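Local structure of phytase (Citrobacter braakii, 3ZHC) at residues B[33-38]-B[316-321]; B[108-113]-B[145-150]. The protein is a phytase of the histidine phosphatase superfamily (branch 2), built on a mixed beta sheet flanked by helices. The protein carries 2 engineered substitutions. All blocks are in the same frame, centred on the assembly; numbering follows the deposited sequence.

Interaction 1: B[33-38]-B[316-321]; sequences VVIVSR and VSLLFI
Val33 to Val36 pair in parallel with Leu318 to Ile321 in the core of the fold; flanking bonds from Val33 N to Ser317 O and from Ser37 N to Ile321 O extend the ladder. Between them run Leu319 N to Val33 O, Ile35 N to Leu319 O, and Ile321 N to Ile35 O. The Ser37 bond is almost straight (173° at the hydrogen), while the Val33 N bond, where the chain is only entering strand 318-323, is bent to 141°. A water bridges Val33 O and Val316 O at that end.

Apolar contacts fall on both faces. On the face of Val33, Ile35, Leu318 and Phe320, the Leu318 CD1 methyl touches Ile35 CD1 at 3.6 Å and Val33 CG1 at 3.9 Å. With CG trans to the backbone N (chi1 180°), the Phe320 ring stands off the sheet and leans toward the strand's C-terminal end, which brings CD1 to Ile35 CG2 at 3.6 Å and CZ to Ser37 CB at 3.3 Å. Helix 71-90 covers Val33, Ile35 and Leu318. The other face, with Val34, Leu319 and Ile321, packs against helix 282-301.

Ser37 OG donates to Arg38 O from above the carbonyl plane. Arg38, in the family's RHG signature, forms salt bridges with Glu240, Asp325 and Asp346. The buried, hydrogen-bonded strand would hold Arg38 in place, where these carboxylates probably balance its charge.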
ATOM      1  N   VAL B  33      26.603  -1.738  15.127  1.00 20.29           N
ATOM      2  CA  VAL B  33      25.257  -1.255  14.804  1.00 19.59           C
ATOM      3  C   VAL B  33      25.181   0.271  14.909  1.00 18.74           C
ATOM      4  O   VAL B  33      25.759   0.872  15.799  1.00 18.54           O
ATOM      5  CB  VAL B  33      24.140  -1.912  15.704  1.00 19.68           C
ATOM      6  CG1 VAL B  33      22.730  -1.327  15.393  1.00 19.43           C
ATOM      7  CG2 VAL B  33      24.119  -3.425  15.534  1.00 19.77           C
ATOM      8  N   VAL B  34      24.475   0.878  13.969  1.00 17.87           N
ATOM      9  CA  VAL B  34      24.138   2.287  14.041  1.00 17.10           C
ATOM     10  C   VAL B  34      22.634   2.336  13.980  1.00 16.47           C
ATOM     11  O   VAL B  34      22.041   1.717  13.115  1.00 16.39           O
ATOM     12  CB  VAL B  34      24.746   3.122  12.914  1.00 17.20           C
ATOM     13  CG1 VAL B  34      24.328   4.610  13.058  1.00 17.01           C
ATOM     14  CG2 VAL B  34      26.248   3.012  12.917  1.00 17.04           C
ATOM     15  N   ILE B  35      22.024   3.064  14.923  1.00 15.77           N
ATOM     16  CA  ILE B  35      20.588   3.275  14.966  1.00 15.07           C
ATOM     17  C   ILE B  35      20.322   4.747  14.796  1.00 14.53           C
ATOM     18  O   ILE B  35      20.887   5.556  15.533  1.00 14.45           O
ATOM     19  CB  ILE B  35      19.970   2.800  16.305  1.00 15.06           C
ATOM     20  CG1 ILE B  35      20.147   1.293  16.482  1.00 14.82           C
ATOM     21  CG2 ILE B  35      18.457   3.170  16.385  1.00 14.91           C
ATOM     22  CD1 ILE B  35      19.654   0.741  17.863  1.00 14.50           C
ATOM     23  N   VAL B  36      19.483   5.102  13.810  1.00 13.80           N
ATOM     24  CA  VAL B  36      18.956   6.456  13.681  1.00 13.37           C
ATOM     25  C   VAL B  36      17.501   6.332  14.143  1.00 13.04           C
ATOM     26  O   VAL B  36      16.677   5.695  13.467  1.00 13.00           O
ATOM     27  CB  VAL B  36      19.018   7.005  12.266  1.00 13.31           C
ATOM     28  CG1 VAL B  36      18.425   8.393  12.230  1.00 12.91           C
ATOM     29  CG2 VAL B  36      20.435   7.045  11.779  1.00 13.31           C
ATOM     30  N   SER B  37      17.197   6.928  15.293  1.00 12.72           N
ATOM     31  CA  SER B  37      15.859   6.849  15.903  1.00 12.39           C
ATOM     32  C   SER B  37      15.143   8.170  15.866  1.00 12.05           C
ATOM     33  O   SER B  37      15.759   9.235  16.081  1.00 11.98           O
ATOM     34  CB  SER B  37      15.973   6.423  17.360  1.00 12.45           C
ATOM     35  OG  SER B  37      14.691   6.313  17.990  1.00 12.82           O
ATOM     36  N   ARG B  38      13.842   8.108  15.587  1.00 11.66           N
ATOM     37  CA  ARG B  38      12.969   9.228  15.794  1.00 11.49           C
ATOM     38  C   ARG B  38      12.734   9.283  17.288  1.00 11.26           C
ATOM     39  O   ARG B  38      12.694   8.239  17.977  1.00 11.11           O
ATOM     40  CB  ARG B  38      11.601   9.060  15.099  1.00 11.53           C
ATOM     41  CG  ARG B  38      10.665  10.274  15.286  1.00 11.48           C
ATOM     42  CD  ARG B  38       9.293  10.057  14.791  1.00 11.38           C
ATOM     43  NE  ARG B  38       8.441  11.203  15.107  1.00 11.27           N
ATOM     44  CZ  ARG B  38       7.107  11.261  14.932  1.00 11.39           C
ATOM     45  NH1 ARG B  38       6.414  10.236  14.416  1.00 11.24           N
ATOM     46  NH2 ARG B  38       6.458  12.372  15.276  1.00 11.39           N
ATOM     47  N   VAL B 316      32.414   2.051  17.761  1.00 22.09           N
ATOM     48  CA  VAL B 316      31.657   1.574  18.909  1.00 21.57           C
ATOM     49  C   VAL B 316      30.762   0.468  18.395  1.00 21.11           C
ATOM     50  O   VAL B 316      30.475   0.421  17.189  1.00 21.12           O
ATOM     51  CB  VAL B 316      30.824   2.701  19.574  1.00 21.60           C
ATOM     52  CG1 VAL B 316      31.759   3.795  20.179  1.00 21.27           C
ATOM     53  CG2 VAL B 316      29.835   3.312  18.588  1.00 21.26           C
ATOM     54  N   SER B 317      30.326  -0.417  19.285  1.00 20.47           N
ATOM     55  CA  SER B 317      29.446  -1.538  18.898  1.00 20.10           C
ATOM     56  C   SER B 317      28.028  -1.077  18.586  1.00 19.49           C
ATOM     57  O   SER B 317      27.373  -1.644  17.717  1.00 19.48           O
ATOM     58  CB  SER B 317      29.401  -2.624  19.997  1.00 20.19           C
ATOM     59  OG  SER B 317      30.696  -3.129  20.274  1.00 20.59           O
ATOM     60  N   LEU B 318      27.567  -0.057  19.313  1.00 18.81           N
ATOM     61  CA  LEU B 318      26.245   0.529  19.131  1.00 18.24           C
ATOM     62  C   LEU B 318      26.338   2.040  19.228  1.00 17.65           C
ATOM     63  O   LEU B 318      26.709   2.563  20.271  1.00 17.66           O
ATOM     64  CB  LEU B 318      25.270  -0.011  20.191  1.00 18.27           C
ATOM     65  CG  LEU B 318      23.849   0.570  20.244  1.00 18.28           C
ATOM     66  CD1 LEU B 318      23.119   0.344  18.926  1.00 18.44           C
ATOM     67  CD2 LEU B 318      23.079  -0.031  21.400  1.00 18.07           C
ATOM     68  N   LEU B 319      26.016   2.725  18.126  1.00 16.94           N
ATOM     69  CA  LEU B 319      25.893   4.179  18.076  1.00 16.36           C
ATOM     70  C   LEU B 319      24.399   4.434  17.882  1.00 15.78           C
ATOM     71  O   LEU B 319      23.848   4.056  16.854  1.00 15.76           O
ATOM     72  CB  LEU B 319      26.715   4.775  16.929  1.00 16.28           C
ATOM     73  CG  LEU B 319      26.604   6.285  16.655  1.00 16.43           C
ATOM     74  CD1 LEU B 319      27.126   7.112  17.815  1.00 15.84           C
ATOM     75  CD2 LEU B 319      27.329   6.681  15.346  1.00 16.33           C
ATOM     76  N   PHE B 320      23.752   5.056  18.871  1.00 15.04           N
ATOM     77  CA  PHE B 320      22.313   5.377  18.818  1.00 14.44           C
ATOM     78  C   PHE B 320      22.191   6.864  18.587  1.00 13.90           C
ATOM     79  O   PHE B 320      22.757   7.650  19.346  1.00 13.85           O
ATOM     80  CB  PHE B 320      21.639   4.958  20.120  1.00 14.50           C
ATOM     81  CG  PHE B 320      20.156   5.248  20.175  1.00 14.30           C
ATOM     82  CD1 PHE B 320      19.233   4.318  19.693  1.00 13.83           C
ATOM     83  CD2 PHE B 320      19.678   6.465  20.720  1.00 13.99           C
ATOM     84  CE1 PHE B 320      17.849   4.581  19.743  1.00 13.95           C
ATOM     85  CE2 PHE B 320      18.285   6.736  20.773  1.00 13.88           C
ATOM     86  CZ  PHE B 320      17.378   5.794  20.290  1.00 13.93           C
ATOM     87  N   ILE B 321      21.459   7.257  17.538  1.00 13.35           N
ATOM     88  CA  ILE B 321      21.302   8.668  17.154  1.00 12.90           C
ATOM     89  C   ILE B 321      19.808   9.053  17.227  1.00 12.61           C
ATOM     90  O   ILE B 321      18.991   8.497  16.491  1.00 12.56           O
ATOM     91  CB  ILE B 321      21.884   8.962  15.753  1.00 12.91           C
ATOM     92  CG1 ILE B 321      23.345   8.491  15.655  1.00 12.79           C
ATOM     93  CG2 ILE B 321      21.794  10.471  15.424  1.00 12.69           C
ATOM     94  CD1 ILE B 321      24.037   8.861  14.342  1.00 12.27           C
TER
HETATM   95  O   HOH W   1      28.607   1.455  15.545  1.00 17.13           O

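Interaction 2: B[108-113]-B[145-150]; sequences IADTDQ and PLFNPV
At the C-terminal ends of the parallel strands of the central sheet, strand 105-109 runs out into the turn at Asp110 and meets the loop between strand 134-135 and helix 159-169 in a stack of the Asp110 carboxylate on the Phe147 ring. The two planes are only 9° apart. Asp110 CB makes the CH-pi contact, 3.5 Å from the ring centroid of Phe147 and 14° off its normal, while Asp110 CG lies 3.5 Å from Phe147 CD2. With CG trans to the backbone N (chi1 -169°), the carboxylate extends over the root of the ring, and Asp110 OD2 comes within 3.6 Å of Phe147 CB. The backbone follows the opposite end of the ring, Asp110 CA lying 3.4 Å from Phe147 CE2.

Ile108 adds the hydrocarbon part. Its CG2 sits at the ring edge, near the ring plane, 4.2 Å from Phe147 CZ, and touches Leu146 CD2 at 4.1 Å, the Ile108 and Leu146 side chains crossing at about a right angle. Leu146 in turn packs on Pro291 and Leu292 of helix 282-301.

No direct hydrogen bond joins the segments; two waters do the polar work. One donates to Asp110 OD2 and the other to Asp110 OD1, and each accepts from Asn148 ND2, which lies 4.0 Å from Asp110 OD2. Thr111 N also donates to Asp110 OD1, from above the carboxylate plane, and His324, of the family's His-Asp motif, hydrogen-bonds Asp110 OD2 through NE2. Phe147 O accepts from Asn327 ND2.

Bonds to both carboxylate oxygens, with the ring lying flat against the group, should restrict the rotation of Asp110 and would in turn help to steady the imidazole of His324.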
ATOM      1  N   ILE B 108      24.117  10.012  20.515  1.00 16.90           N
ATOM      2  CA  ILE B 108      24.054  11.383  20.017  1.00 16.31           C
ATOM      3  C   ILE B 108      22.592  11.791  19.935  1.00 15.94           C
ATOM      4  O   ILE B 108      21.763  11.016  19.469  1.00 15.85           O
ATOM      5  CB  ILE B 108      24.647  11.513  18.615  1.00 16.21           C
ATOM      6  CG1 ILE B 108      26.146  11.172  18.619  1.00 15.82           C
ATOM      7  CG2 ILE B 108      24.415  12.931  18.061  1.00 15.96           C
ATOM      8  CD1 ILE B 108      26.732  11.052  17.244  1.00 15.36           C
ATOM      9  N   ALA B 109      22.285  13.007  20.383  1.00 15.51           N
ATOM     10  CA  ALA B 109      20.940  13.552  20.313  1.00 15.21           C
ATOM     11  C   ALA B 109      20.961  14.961  19.749  1.00 14.85           C
ATOM     12  O   ALA B 109      21.946  15.726  19.953  1.00 14.84           O
ATOM     13  CB  ALA B 109      20.282  13.543  21.703  1.00 15.09           C
ATOM     14  N   ASP B 110      19.879  15.318  19.043  1.00 14.25           N
ATOM     15  CA  ASP B 110      19.688  16.665  18.568  1.00 14.02           C
ATOM     16  C   ASP B 110      19.403  17.542  19.842  1.00 13.97           C
ATOM     17  O   ASP B 110      19.089  17.010  20.906  1.00 13.45           O
ATOM     18  CB  ASP B 110      18.559  16.705  17.533  1.00 13.87           C
ATOM     19  CG  ASP B 110      18.465  18.022  16.774  1.00 13.85           C
ATOM     20  OD1 ASP B 110      19.310  18.952  16.953  1.00 14.28           O
ATOM     21  OD2 ASP B 110      17.527  18.132  15.985  1.00 13.70           O
ATOM     22  N   THR B 111      19.518  18.867  19.712  1.00 14.04           N
ATOM     23  CA  THR B 111      19.429  19.792  20.881  1.00 14.24           C
ATOM     24  C   THR B 111      18.031  19.923  21.538  1.00 14.20           C
ATOM     25  O   THR B 111      17.911  20.537  22.602  1.00 14.27           O
ATOM     26  CB  THR B 111      19.944  21.188  20.501  1.00 14.23           C
ATOM     27  OG1 THR B 111      19.189  21.685  19.401  1.00 14.68           O
ATOM     28  CG2 THR B 111      21.413  21.112  20.092  1.00 14.38           C
ATOM     29  N   ASP B 112      16.992  19.353  20.923  1.00 14.17           N
ATOM     30  CA  ASP B 112      15.649  19.438  21.486  1.00 14.07           C
ATOM     31  C   ASP B 112      15.514  18.522  22.681  1.00 13.90           C
ATOM     32  O   ASP B 112      16.205  17.488  22.772  1.00 13.81           O
ATOM     33  CB  ASP B 112      14.587  19.083  20.443  1.00 14.16           C
ATOM     34  CG  ASP B 112      14.585  20.048  19.251  1.00 14.63           C
ATOM     35  OD1 ASP B 112      14.912  21.247  19.414  1.00 15.76           O
ATOM     36  OD2 ASP B 112      14.263  19.608  18.161  1.00 15.21           O
ATOM     37  N   GLN B 113      14.625  18.913  23.603  1.00 13.61           N
ATOM     38  CA  GLN B 113      14.256  18.088  24.742  1.00 13.52           C
ATOM     39  C   GLN B 113      13.781  16.719  24.275  1.00 13.58           C
ATOM     40  O   GLN B 113      14.156  15.702  24.873  1.00 13.57           O
ATOM     41  CB  GLN B 113      13.154  18.796  25.572  1.00 13.51           C
ATOM     42  CG  GLN B 113      12.588  18.028  26.827  1.00 13.16           C
ATOM     43  CD  GLN B 113      11.450  17.028  26.515  1.00 12.92           C
ATOM     44  OE1 GLN B 113      11.005  16.904  25.391  1.00 12.72           O
ATOM     45  NE2 GLN B 113      10.994  16.324  27.535  1.00 12.79           N
ATOM     46  N   PRO B 145      23.710  21.001  12.911  1.00 27.23           N
ATOM     47  CA  PRO B 145      23.685  20.733  11.446  1.00 26.65           C
ATOM     48  C   PRO B 145      23.650  19.249  11.015  1.00 26.07           C
ATOM     49  O   PRO B 145      23.307  18.971   9.874  1.00 25.94           O
ATOM     50  CB  PRO B 145      24.978  21.412  10.942  1.00 26.66           C
ATOM     51  CG  PRO B 145      25.850  21.486  12.118  1.00 26.92           C
ATOM     52  CD  PRO B 145      24.976  21.646  13.311  1.00 27.17           C
ATOM     53  N   LEU B 146      24.007  18.319  11.909  1.00 25.44           N
ATOM     54  CA  LEU B 146      23.879  16.869  11.628  1.00 25.03           C
ATOM     55  C   LEU B 146      22.442  16.492  11.289  1.00 24.67           C
ATOM     56  O   LEU B 146      22.206  15.638  10.442  1.00 24.48           O
ATOM     57  CB  LEU B 146      24.352  16.022  12.823  1.00 24.92           C
ATOM     58  CG  LEU B 146      24.294  14.490  12.717  1.00 24.92           C
ATOM     59  CD1 LEU B 146      25.230  14.015  11.622  1.00 24.46           C
ATOM     60  CD2 LEU B 146      24.629  13.822  14.049  1.00 24.59           C
ATOM     61  N   PHE B 147      21.497  17.149  11.970  1.00 24.36           N
ATOM     62  CA  PHE B 147      20.066  16.924  11.787  1.00 24.15           C
ATOM     63  C   PHE B 147      19.410  17.904  10.814  1.00 24.41           C
ATOM     64  O   PHE B 147      18.381  17.580  10.246  1.00 24.21           O
ATOM     65  CB  PHE B 147      19.367  16.981  13.149  1.00 23.90           C
ATOM     66  CG  PHE B 147      19.909  15.987  14.127  1.00 22.84           C
ATOM     67  CD1 PHE B 147      19.407  14.684  14.168  1.00 21.78           C
ATOM     68  CD2 PHE B 147      20.945  16.341  15.009  1.00 21.84           C
ATOM     69  CE1 PHE B 147      19.925  13.733  15.089  1.00 21.38           C
ATOM     70  CE2 PHE B 147      21.467  15.408  15.924  1.00 21.53           C
ATOM     71  CZ  PHE B 147      20.950  14.097  15.962  1.00 21.05           C
ATOM     72  N   ASN B 148      20.008  19.099  10.632  1.00 24.82           N
ATOM     73  CA  ASN B 148      19.456  20.159   9.760  1.00 25.21           C
ATOM     74  C   ASN B 148      20.569  20.915   8.985  1.00 25.18           C
ATOM     75  O   ASN B 148      20.837  22.092   9.275  1.00 25.05           O
ATOM     76  CB  ASN B 148      18.638  21.180  10.597  1.00 25.38           C
ATOM     77  CG  ASN B 148      17.524  20.542  11.414  1.00 26.36           C
ATOM     78  OD1 ASN B 148      16.507  20.083  10.862  1.00 28.13           O
ATOM     79  ND2 ASN B 148      17.701  20.519  12.775  1.00 27.45           N
ATOM     80  N   PRO B 149      21.216  20.253   8.003  1.00 25.32           N
ATOM     81  CA  PRO B 149      22.333  20.893   7.287  1.00 25.56           C
ATOM     82  C   PRO B 149      21.947  22.062   6.359  1.00 25.95           C
ATOM     83  O   PRO B 149      22.766  22.939   6.138  1.00 25.81           O
ATOM     84  CB  PRO B 149      22.924  19.738   6.473  1.00 25.45           C
ATOM     85  CG  PRO B 149      21.823  18.835   6.276  1.00 25.26           C
ATOM     86  CD  PRO B 149      20.979  18.897   7.498  1.00 25.35           C
ATOM     87  N   VAL B 150      20.714  22.087   5.845  1.00 26.53           N
ATOM     88  CA  VAL B 150      20.306  23.159   4.897  1.00 27.08           C
ATOM     89  C   VAL B 150      20.205  24.586   5.588  1.00 27.71           C
ATOM     90  O   VAL B 150      19.997  25.586   4.908  1.00 27.84           O
ATOM     91  CB  VAL B 150      19.024  22.773   4.082  1.00 27.07           C
ATOM     92  CG1 VAL B 150      18.882  23.645   2.866  1.00 27.11           C
ATOM     93  CG2 VAL B 150      19.084  21.318   3.643  1.00 26.94           C
TER
HETATM   94  O   HOH W   2      16.451  20.432  15.139  1.00 40.98           O
HETATM   95  O   HOH W   3      19.180  21.110  15.250  1.00 46.47           O

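Overall arrangement
Strand 318-323 joins the two contacts: it pairs with 28-38 in interaction 1 and on its other edge with 105-109, whose end enters interaction 2. The centres lie about 15 Å apart, yet the contacts touch. Ile108 N probably hydrogen-bonds Phe320 O at 3.0 Å, Leu319 CD1 packs on Ile108 CD1 at 4.0 Å, and Ile321 CG2 meets Phe147 CZ at 3.8 Å. Along the chain, interaction 2 is nested within the loop closed by interaction 1. The C-terminal ends of these parallel strands bring Arg38 to Asp325 and Asp110 to the adjacent His324, where, as in relatives, the RHG and His-Asp motifs probably come together to form the active-site region.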